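Local coordinates for protein beta-n-acetylhexosaminidase (Streptococcus pneumoniae, PDB 2YLA) that probably removes terminal N-acetylglucosamine residues from N-glycans, as a family 20 beta-N-acetylhexosaminidase and pneumococcal virulence factor, at residues 281-286 against 328-333. The protein carries 1 engineered substitution. Residues are numbered along the deposited sequence; the frame is centred on the assembly and turned at random.
With NAG (2-acetamido-2-deoxy-beta-D-glucopyranose), chain E; MAN (alpha-D-mannopyranose), chain B.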
ATOM      1  N   TYR A 281       5.710   9.522  -7.494  1.00 10.74           N
ATOM      2  CA  TYR A 281       6.769  10.431  -7.066  1.00 11.40           C
ATOM      3  C   TYR A 281       7.847   9.715  -6.253  1.00 11.91           C
ATOM      4  O   TYR A 281       7.570   9.130  -5.205  1.00 11.76           O
ATOM      5  CB  TYR A 281       6.217  11.633  -6.292  1.00 11.43           C
ATOM      6  CG  TYR A 281       7.294  12.551  -5.737  1.00 11.73           C
ATOM      7  CD1 TYR A 281       8.324  13.031  -6.556  1.00 12.10           C
ATOM      8  CD2 TYR A 281       7.284  12.941  -4.398  1.00 11.78           C
ATOM      9  CE1 TYR A 281       9.318  13.870  -6.053  1.00 11.92           C
ATOM     10  CE2 TYR A 281       8.274  13.784  -3.886  1.00 11.88           C
ATOM     11  CZ  TYR A 281       9.285  14.243  -4.720  1.00 11.94           C
ATOM     12  OH  TYR A 281      10.263  15.074  -4.225  1.00 12.02           O
ATOM     13  N   ILE A 282       9.075   9.779  -6.765  1.00 12.63           N
ATOM     14  CA  ILE A 282      10.257   9.256  -6.086  1.00 13.34           C
ATOM     15  C   ILE A 282      10.916  10.410  -5.344  1.00 13.91           C
ATOM     16  O   ILE A 282      11.238  11.434  -5.949  1.00 14.09           O
ATOM     17  CB  ILE A 282      11.272   8.643  -7.090  1.00 13.19           C
ATOM     18  CG1 ILE A 282      10.680   7.422  -7.790  1.00 13.25           C
ATOM     19  CG2 ILE A 282      12.564   8.242  -6.400  1.00 13.41           C
ATOM     20  CD1 ILE A 282      10.006   7.734  -9.101  1.00 13.83           C
ATOM     21  N   LEU A 283      11.115  10.241  -4.039  1.00 14.58           N
ATOM     22  CA  LEU A 283      11.684  11.299  -3.201  1.00 15.20           C
ATOM     23  C   LEU A 283      12.989  11.844  -3.777  1.00 15.78           C
ATOM     24  O   LEU A 283      13.918  11.085  -4.068  1.00 15.91           O
ATOM     25  CB  LEU A 283      11.877  10.810  -1.761  1.00 15.05           C
ATOM     26  CG  LEU A 283      10.632  10.293  -1.031  1.00 14.77           C
ATOM     27  CD1 LEU A 283      11.005   9.708   0.318  1.00 14.63           C
ATOM     28  CD2 LEU A 283       9.574  11.377  -0.874  1.00 14.48           C
ATOM     29  N   GLY A 284      13.029  13.162  -3.966  1.00 16.46           N
ATOM     30  CA  GLY A 284      14.216  13.854  -4.463  1.00 17.21           C
ATOM     31  C   GLY A 284      14.454  13.729  -5.956  1.00 17.82           C
ATOM     32  O   GLY A 284      15.541  14.047  -6.435  1.00 17.99           O
ATOM     33  N   GLN A 285      13.447  13.267  -6.694  1.00 18.44           N
ATOM     34  CA  GLN A 285      13.552  13.141  -8.149  1.00 19.07           C
ATOM     35  C   GLN A 285      13.413  14.508  -8.815  1.00 19.39           C
ATOM     36  O   GLN A 285      12.498  15.272  -8.499  1.00 19.46           O
ATOM     37  CB  GLN A 285      12.500  12.165  -8.691  1.00 19.10           C
ATOM     38  CG  GLN A 285      12.675  11.771 -10.163  1.00 19.43           C
ATOM     39  CD  GLN A 285      13.634  10.610 -10.377  1.00 19.95           C
ATOM     40  OE1 GLN A 285      13.811  10.144 -11.503  1.00 20.37           O
ATOM     41  NE2 GLN A 285      14.249  10.136  -9.303  1.00 19.72           N
ATOM     42  N   LYS A 286      14.326  14.803  -9.734  1.00 19.89           N
ATOM     43  CA  LYS A 286      14.367  16.096 -10.407  1.00 20.36           C
ATOM     44  C   LYS A 286      13.942  15.964 -11.872  1.00 20.64           C
ATOM     45  O   LYS A 286      14.096  14.890 -12.460  1.00 20.72           O
ATOM     46  CB  LYS A 286      15.769  16.710 -10.291  1.00 20.43           C
ATOM     47  CG  LYS A 286      16.290  16.853  -8.852  1.00 20.74           C
ATOM     48  CD  LYS A 286      15.335  17.664  -7.969  1.00 21.31           C
ATOM     49  CE  LYS A 286      15.634  17.468  -6.488  1.00 21.57           C
ATOM     50  NZ  LYS A 286      14.553  18.015  -5.623  1.00 21.13           N
ATOM     51  N   ILE A 328       4.006   7.082  -3.504  1.00  8.88           N
ATOM     52  CA  ILE A 328       5.227   7.810  -3.160  1.00  9.12           C
ATOM     53  C   ILE A 328       6.348   6.809  -2.859  1.00  9.28           C
ATOM     54  O   ILE A 328       6.179   5.923  -2.025  1.00  9.43           O
ATOM     55  CB  ILE A 328       5.012   8.740  -1.929  1.00  9.07           C
ATOM     56  CG1 ILE A 328       3.790   9.656  -2.122  1.00  9.08           C
ATOM     57  CG2 ILE A 328       6.285   9.539  -1.612  1.00  9.11           C
ATOM     58  CD1 ILE A 328       3.944  10.757  -3.183  1.00  8.86           C
ATOM     59  N   TRP A 329       7.487   6.965  -3.531  1.00  9.48           N
ATOM     60  CA  TRP A 329       8.577   5.992  -3.450  1.00  9.73           C
ATOM     61  C   TRP A 329       9.890   6.584  -2.949  1.00 10.17           C
ATOM     62  O   TRP A 329      10.164   7.769  -3.144  1.00 10.32           O
ATOM     63  CB  TRP A 329       8.800   5.339  -4.812  1.00  9.55           C
ATOM     64  CG  TRP A 329       7.574   4.702  -5.366  1.00  9.15           C
ATOM     65  CD1 TRP A 329       6.697   5.253  -6.248  1.00  8.72           C
ATOM     66  CD2 TRP A 329       7.074   3.390  -5.070  1.00  8.73           C
ATOM     67  NE1 TRP A 329       5.687   4.369  -6.529  1.00  8.67           N
ATOM     68  CE2 TRP A 329       5.892   3.218  -5.818  1.00  8.41           C
ATOM     69  CE3 TRP A 329       7.514   2.343  -4.249  1.00  8.35           C
ATOM     70  CZ2 TRP A 329       5.139   2.044  -5.770  1.00  8.56           C
ATOM     71  CZ3 TRP A 329       6.767   1.173  -4.206  1.00  8.47           C
ATOM     72  CH2 TRP A 329       5.592   1.034  -4.961  1.00  8.56           C
ATOM     73  N   ALA A 330      10.706   5.737  -2.324  1.00 10.59           N
ATOM     74  CA  ALA A 330      11.986   6.158  -1.767  1.00 11.06           C
ATOM     75  C   ALA A 330      13.150   5.331  -2.311  1.00 11.45           C
ATOM     76  O   ALA A 330      13.922   4.748  -1.544  1.00 11.36           O
ATOM     77  CB  ALA A 330      11.936   6.097  -0.249  1.00 11.05           C
ATOM     78  N   ASP A 331      13.275   5.299  -3.639  1.00 12.14           N
ATOM     79  CA  ASP A 331      14.307   4.508  -4.336  1.00 12.86           C
ATOM     80  C   ASP A 331      15.730   4.823  -3.870  1.00 13.33           C
ATOM     81  O   ASP A 331      16.532   3.911  -3.653  1.00 13.36           O
ATOM     82  CB  ASP A 331      14.182   4.667  -5.853  1.00 12.91           C
ATOM     83  CG  ASP A 331      12.890   4.077  -6.400  1.00 13.00           C
ATOM     84  OD1 ASP A 331      11.831   4.260  -5.767  1.00 13.26           O
ATOM     85  OD2 ASP A 331      12.934   3.433  -7.470  1.00 13.06           O
ATOM     86  N   ARG A 332      16.041   6.111  -3.735  1.00 13.83           N
ATOM     87  CA  ARG A 332      17.190   6.542  -2.947  1.00 14.33           C
ATOM     88  C   ARG A 332      16.656   6.984  -1.586  1.00 14.29           C
ATOM     89  O   ARG A 332      16.112   8.082  -1.464  1.00 14.34           O
ATOM     90  CB  ARG A 332      17.943   7.694  -3.620  1.00 14.54           C
ATOM     91  CG  ARG A 332      18.691   7.329  -4.903  1.00 15.73           C
ATOM     92  CD  ARG A 332      17.917   7.759  -6.138  1.00 17.53           C
ATOM     93  NE  ARG A 332      17.395   9.117  -5.988  1.00 19.04           N
ATOM     94  CZ  ARG A 332      16.383   9.615  -6.688  1.00 19.65           C
ATOM     95  NH1 ARG A 332      15.776   8.869  -7.601  1.00 19.94           N
ATOM     96  NH2 ARG A 332      15.975  10.860  -6.472  1.00 20.03           N
ATOM     97  N   PRO A 333      16.794   6.128  -0.558  1.00 14.32           N
ATOM     98  CA  PRO A 333      16.173   6.435   0.731  1.00 14.46           C
ATOM     99  C   PRO A 333      16.880   7.541   1.523  1.00 14.63           C
ATOM    100  O   PRO A 333      16.332   8.029   2.514  1.00 14.57           O
ATOM    101  CB  PRO A 333      16.228   5.097   1.483  1.00 14.41           C
ATOM    102  CG  PRO A 333      16.691   4.076   0.484  1.00 14.34           C
ATOM    103  CD  PRO A 333      17.469   4.821  -0.535  1.00 14.33           C
TER
HETATM  104  C1  NAG E   4       8.996   0.744 -10.020  1.00 63.94           C
HETATM  105  C2  NAG E   4       8.970  -0.168  -8.766  1.00 63.33           C
HETATM  106  C3  NAG E   4       9.163   0.535  -7.417  1.00 63.10           C
HETATM  107  C4  NAG E   4       9.749   1.923  -7.596  1.00 62.85           C
HETATM  108  C5  NAG E   4       8.829   2.715  -8.519  1.00 62.87           C
HETATM  109  C6  NAG E   4       9.281   4.164  -8.660  1.00 62.68           C
HETATM  110  C7  NAG E   4       6.516  -0.708  -8.570  1.00 62.47           C
HETATM  111  C8  NAG E   4       5.553  -1.856  -8.533  1.00 62.28           C
HETATM  112  N2  NAG E   4       7.803  -1.052  -8.710  1.00 62.81           N
HETATM  113  O3  NAG E   4      10.011  -0.235  -6.593  1.00 63.11           O
HETATM  114  O4  NAG E   4       9.881   2.543  -6.338  1.00 62.46           O
HETATM  115  O5  NAG E   4       8.761   2.141  -9.817  1.00 63.42           O
HETATM  116  O6  NAG E   4      10.453   4.240  -9.443  1.00 62.35           O
HETATM  117  O7  NAG E   4       6.091   0.444  -8.477  1.00 62.20           O
HETATM  118  C1  MAN B   3      10.860   1.204 -12.978  1.00 67.42           C
HETATM  119  C2  MAN B   3      10.815   1.502 -11.473  1.00 66.57           C
HETATM  120  C3  MAN B   3      12.245   1.658 -10.942  1.00 66.77           C
HETATM  121  C4  MAN B   3      13.115   0.453 -11.298  1.00 67.01           C
HETATM  122  C5  MAN B   3      13.011   0.123 -12.789  1.00 67.28           C
HETATM  123  C6  MAN B   3      13.706  -1.192 -13.131  1.00 67.48           C
HETATM  124  O2  MAN B   3      10.190   0.424 -10.789  1.00 65.22           O
HETATM  125  O3  MAN B   3      12.239   1.817  -9.543  1.00 66.82           O
HETATM  126  O4  MAN B   3      14.455   0.724 -10.950  1.00 66.88           O
HETATM  127  O5  MAN B   3      11.653   0.043 -13.201  1.00 67.45           O
HETATM  128  O6  MAN B   3      14.723  -0.952 -14.078  1.00 67.68           O
HETATM  129  O   HOH W   1      13.833   8.463  -3.335  1.00  2.76           O
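I282 and W329 sit side by side on neighbouring parallel strands and send their side chains to the same face of the sheet, where I282 CG1 lies 4.1 Å from W329 CB. Two nearly straight backbone hydrogen bonds set this register: W329 N to Y281 O, and L283 N to W329 O at 2.8 Å. The indole offers one face to a bound N-acetylglucosamine, whose C5 stands 3.8 Å above the ring plane, displaced toward the rim, as in a CH-pi sugar platform. I282 meets the same sugar at C6 and O6 with CG1 and CD1.

Just past the strand end, D331 has CG anti to its carbonyl carbon (chi1 -66°), which carries the carboxylate to the sugars. OD1 accepts from O4 of the N-acetylglucosamine at 2.7 Å, while OD2 accepts from O3 of the linked mannose, also at 2.7 Å, and at a longer 3.3 Å from O6 of the N-acetylglucosamine. R19 and Y280 hold the N-acetylglucosamine as well.

Y281 and I328 occupy the other face. I328 CD1 reaches the edge of the tyrosine ring and lies 3.9 Å from Y281 CB; the L283 and I328 side chains cross at about a right angle, CD2 on CG2. Helix 339-351 packs against this apolar group, and its E341 is hydrogen-bonded to the tyrosine hydroxyl.

Beyond the strands, I282 to Q285 form a type II turn beside R332, whose bent chain brings NH1 to 3.5 Å from I282 CG2. A water donates to both L283 O and R332 O, bridging the loops. Strand 281-282, helix 294-303 and strand 321-329 form a beta-alpha-beta unit of the TIM barrel; at its C-terminal strand ends I282, W329 and D331 meet the bound glycan, consistent with N-glycan recognition in family 20.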